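Local coordinates for MW1564 protein (Staphylococcus aureus, PDB 3NTV) that probably transfers a methyl group from S-adenosylmethionine to a hydroxyl of an acceptor such as caffeoyl-CoA, as a putative caffeoyl-CoA O-methyltransferase, at residues Q154-F159 against N205-K210. Numbering follows the deposited sequence.
Sequences QSKKFF and NEWLIK
Two helices of the Rossmann-like methyltransferase fold, 155-162 and 192-209, lie side by side here, and the indole of W207 fills the gap between them, with K156 on one of its faces and F159 at its outer edge. The short helical segments run nearly parallel, at 24°, with axes 11.1 Å apart, a separation that suits a side chain as large as tryptophan. With CG anti to the backbone N (chi1 172°), W207 reaches across to the other helix. Its benzo edge points at the face of F159 in an offset edge-to-face pair: the planes stand at 88°, and W207 CH2 comes within 3.4 Å of F159 CD2. The flat phenyl ring gives that edge a broad apolar surface to rest on.

In chain order, helix 155-162 follows strand 143-149 and helix 192-209 follows strand 170-175, neighbouring parallel strands of the central sheet, so the contact joins two successive helical connections of the fold. F159 also meets L208, whose branched apolar end brings one methyl, CD1, obliquely to the far part of the ring, 3.5 Å from F159 CE1; Y204 and Y214 add further aromatic neighbours around the phenyl. Towards the more exposed side, K156 lays its aliphatic chain over the indole. Its CD forms a CH-pi contact 3.9 Å from the centroid of the five-membered ring of W207, while CG approaches W207 CE3 at 4.0 Å. Lysine suits this exposed position because CG and CD can pack on the ring while the bend at chi3 lifts CE and the ammonium away from the face.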
ATOM      1  N   GLN A 154     -17.094  13.319 -12.842  1.00 18.56           N
ATOM      2  CA  GLN A 154     -18.074  12.291 -12.492  1.00 18.98           C
ATOM      3  C   GLN A 154     -17.349  10.989 -12.193  1.00 20.65           C
ATOM      4  O   GLN A 154     -17.456  10.032 -12.952  1.00 19.30           O
ATOM      5  CB  GLN A 154     -19.111  12.111 -13.615  1.00 21.17           C
ATOM      6  CG  GLN A 154     -19.862  13.402 -13.973  1.00 30.09           C
ATOM      7  CD  GLN A 154     -19.159  14.299 -14.978  1.00 39.60           C
ATOM      8  OE1 GLN A 154     -18.092  13.980 -15.537  1.00 26.27           O
ATOM      9  NE2 GLN A 154     -19.762  15.458 -15.241  1.00 38.45           N
ATOM     10  N   SER A 155     -16.619  10.962 -11.076  1.00 17.77           N
ATOM     11  CA  SER A 155     -15.812   9.790 -10.726  1.00 16.30           C
ATOM     12  C   SER A 155     -16.558   8.465 -10.655  1.00 19.12           C
ATOM     13  O   SER A 155     -16.038   7.468 -11.150  1.00 18.64           O
ATOM     14  CB  SER A 155     -14.986  10.055  -9.476  1.00 17.37           C
ATOM     15  OG  SER A 155     -15.833  10.407  -8.390  1.00 19.54           O
ATOM     16  N   LYS A 156     -17.781   8.433 -10.065  1.00 17.97           N
ATOM     17  CA  LYS A 156     -18.564   7.187  -9.982  1.00 17.03           C
ATOM     18  C   LYS A 156     -18.931   6.744 -11.398  1.00 19.65           C
ATOM     19  O   LYS A 156     -18.838   5.560 -11.715  1.00 19.67           O
ATOM     20  CB  LYS A 156     -19.874   7.364  -9.172  1.00 19.08           C
ATOM     21  CG  LYS A 156     -19.701   7.576  -7.679  1.00 31.16           C
ATOM     22  CD  LYS A 156     -21.017   7.287  -6.929  1.00 36.73           C
ATOM     23  CE  LYS A 156     -22.028   8.408  -6.974  1.00 47.31           C
ATOM     24  NZ  LYS A 156     -23.231   8.083  -6.162  1.00 51.02           N
ATOM     25  N   LYS A 157     -19.351   7.694 -12.253  1.00 18.85           N
ATOM     26  CA  LYS A 157     -19.716   7.359 -13.629  1.00 19.22           C
ATOM     27  C   LYS A 157     -18.514   6.787 -14.360  1.00 19.50           C
ATOM     28  O   LYS A 157     -18.666   5.820 -15.073  1.00 18.60           O
ATOM     29  CB  LYS A 157     -20.249   8.593 -14.373  1.00 22.86           C
ATOM     30  CG  LYS A 157     -21.678   8.975 -14.016  1.00 41.91           C
ATOM     31  CD  LYS A 157     -22.140  10.146 -14.879  1.00 53.52           C
ATOM     32  CE  LYS A 157     -23.595  10.485 -14.680  1.00 70.64           C
ATOM     33  NZ  LYS A 157     -24.111  11.342 -15.783  1.00 83.13           N
ATOM     34  N   PHE A 158     -17.312   7.353 -14.153  1.00 16.97           N
ATOM     35  CA  PHE A 158     -16.107   6.843 -14.815  1.00 16.92           C
ATOM     36  C   PHE A 158     -15.839   5.414 -14.388  1.00 18.64           C
ATOM     37  O   PHE A 158     -15.546   4.587 -15.242  1.00 17.60           O
ATOM     38  CB  PHE A 158     -14.884   7.749 -14.564  1.00 17.68           C
ATOM     39  CG  PHE A 158     -15.018   9.192 -14.989  1.00 17.71           C
ATOM     40  CD1 PHE A 158     -15.902   9.565 -16.001  1.00 18.98           C
ATOM     41  CD2 PHE A 158     -14.238  10.177 -14.399  1.00 17.82           C
ATOM     42  CE1 PHE A 158     -16.025  10.905 -16.378  1.00 19.74           C
ATOM     43  CE2 PHE A 158     -14.359  11.513 -14.781  1.00 19.62           C
ATOM     44  CZ  PHE A 158     -15.240  11.869 -15.780  1.00 19.13           C
ATOM     45  N   PHE A 159     -16.005   5.098 -13.083  1.00 16.35           N
ATOM     46  CA  PHE A 159     -15.837   3.723 -12.625  1.00 15.46           C
ATOM     47  C   PHE A 159     -16.824   2.798 -13.348  1.00 20.09           C
ATOM     48  O   PHE A 159     -16.416   1.765 -13.853  1.00 18.73           O
ATOM     49  CB  PHE A 159     -16.030   3.652 -11.107  1.00 16.87           C
ATOM     50  CG  PHE A 159     -15.716   2.336 -10.445  1.00 18.25           C
ATOM     51  CD1 PHE A 159     -14.599   2.203  -9.621  1.00 18.67           C
ATOM     52  CD2 PHE A 159     -16.571   1.240 -10.586  1.00 19.70           C
ATOM     53  CE1 PHE A 159     -14.320   0.983  -8.986  1.00 19.48           C
ATOM     54  CE2 PHE A 159     -16.301   0.029  -9.936  1.00 21.28           C
ATOM     55  CZ  PHE A 159     -15.181  -0.091  -9.138  1.00 19.73           C
ATOM     56  N   ASN A 205     -16.678   6.994  -1.957  1.00 16.01           N
ATOM     57  CA  ASN A 205     -16.147   5.969  -1.037  1.00 16.15           C
ATOM     58  C   ASN A 205     -17.217   4.987  -0.552  1.00 20.60           C
ATOM     59  O   ASN A 205     -17.004   3.776  -0.581  1.00 19.72           O
ATOM     60  CB  ASN A 205     -15.417   6.605   0.125  1.00 18.05           C
ATOM     61  CG  ASN A 205     -14.181   7.360  -0.302  1.00 22.28           C
ATOM     62  OD1 ASN A 205     -13.637   7.163  -1.412  1.00 20.20           O
ATOM     63  ND2 ASN A 205     -13.749   8.282   0.530  1.00 16.60           N
ATOM     64  N   GLU A 206     -18.374   5.517  -0.119  1.00 20.45           N
ATOM     65  CA  GLU A 206     -19.487   4.690   0.361  1.00 21.08           C
ATOM     66  C   GLU A 206     -20.029   3.817  -0.756  1.00 23.53           C
ATOM     67  O   GLU A 206     -20.343   2.662  -0.522  1.00 25.01           O
ATOM     68  CB  GLU A 206     -20.619   5.576   0.911  1.00 23.16           C
ATOM     69  CG  GLU A 206     -20.274   6.323   2.184  1.00 37.21           C
ATOM     70  CD  GLU A 206     -20.240   5.530   3.481  1.00 61.24           C
ATOM     71  OE1 GLU A 206     -19.677   6.058   4.467  1.00 56.09           O
ATOM     72  OE2 GLU A 206     -20.779   4.400   3.523  1.00 52.93           O
ATOM     73  N   TRP A 207     -20.155   4.365  -1.965  1.00 20.33           N
ATOM     74  CA  TRP A 207     -20.678   3.614  -3.099  1.00 21.70           C
ATOM     75  C   TRP A 207     -19.676   2.492  -3.475  1.00 23.77           C
ATOM     76  O   TRP A 207     -20.082   1.363  -3.746  1.00 23.64           O
ATOM     77  CB  TRP A 207     -20.902   4.583  -4.261  1.00 22.27           C
ATOM     78  CG  TRP A 207     -21.254   3.932  -5.555  1.00 24.68           C
ATOM     79  CD1 TRP A 207     -22.499   3.591  -5.993  1.00 28.10           C
ATOM     80  CD2 TRP A 207     -20.346   3.592  -6.608  1.00 25.20           C
ATOM     81  NE1 TRP A 207     -22.422   3.041  -7.252  1.00 28.03           N
ATOM     82  CE2 TRP A 207     -21.111   3.056  -7.665  1.00 29.29           C
ATOM     83  CE3 TRP A 207     -18.952   3.723  -6.774  1.00 26.74           C
ATOM     84  CZ2 TRP A 207     -20.531   2.617  -8.860  1.00 29.17           C
ATOM     85  CZ3 TRP A 207     -18.381   3.304  -7.964  1.00 28.06           C
ATOM     86  CH2 TRP A 207     -19.163   2.739  -8.982  1.00 28.85           C
ATOM     87  N   LEU A 208     -18.374   2.809  -3.446  1.00 19.98           N
ATOM     88  CA  LEU A 208     -17.327   1.843  -3.794  1.00 19.08           C
ATOM     89  C   LEU A 208     -17.313   0.618  -2.889  1.00 23.24           C
ATOM     90  O   LEU A 208     -17.278  -0.505  -3.397  1.00 22.88           O
ATOM     91  CB  LEU A 208     -15.964   2.530  -3.798  1.00 18.30           C
ATOM     92  CG  LEU A 208     -14.731   1.655  -4.098  1.00 20.32           C
ATOM     93  CD1 LEU A 208     -14.822   1.058  -5.488  1.00 20.71           C
ATOM     94  CD2 LEU A 208     -13.479   2.491  -3.960  1.00 18.03           C
ATOM     95  N   ILE A 209     -17.351   0.827  -1.565  1.00 21.61           N
ATOM     96  CA  ILE A 209     -17.344  -0.276  -0.602  1.00 23.11           C
ATOM     97  C   ILE A 209     -18.546  -1.211  -0.756  1.00 29.62           C
ATOM     98  O   ILE A 209     -18.468  -2.357  -0.314  1.00 28.82           O
ATOM     99  CB  ILE A 209     -17.164   0.187   0.859  1.00 26.52           C
ATOM    100  CG1 ILE A 209     -18.332   1.057   1.357  1.00 26.79           C
ATOM    101  CG2 ILE A 209     -15.833   0.865   1.048  1.00 28.72           C
ATOM    102  CD1 ILE A 209     -18.394   1.297   2.885  1.00 32.07           C
ATOM    103  N   LYS A 210     -19.642  -0.714  -1.361  1.00 29.15           N
ATOM    104  CA  LYS A 210     -20.875  -1.472  -1.578  1.00 30.92           C
ATOM    105  C   LYS A 210     -20.944  -2.224  -2.916  1.00 36.71           C
ATOM    106  O   LYS A 210     -21.951  -2.878  -3.188  1.00 37.28           O
ATOM    107  CB  LYS A 210     -22.128  -0.593  -1.346  1.00 34.33           C
ATOM    108  CG  LYS A 210     -22.245   0.026   0.054  1.00 48.03           C
ATOM    109  CD  LYS A 210     -22.289  -1.000   1.196  1.00 55.42           C
ATOM    110  CE  LYS A 210     -22.525  -0.361   2.546  1.00 58.18           C
ATOM    111  NZ  LYS A 210     -21.362  -0.540   3.453  1.00 55.76           N
TER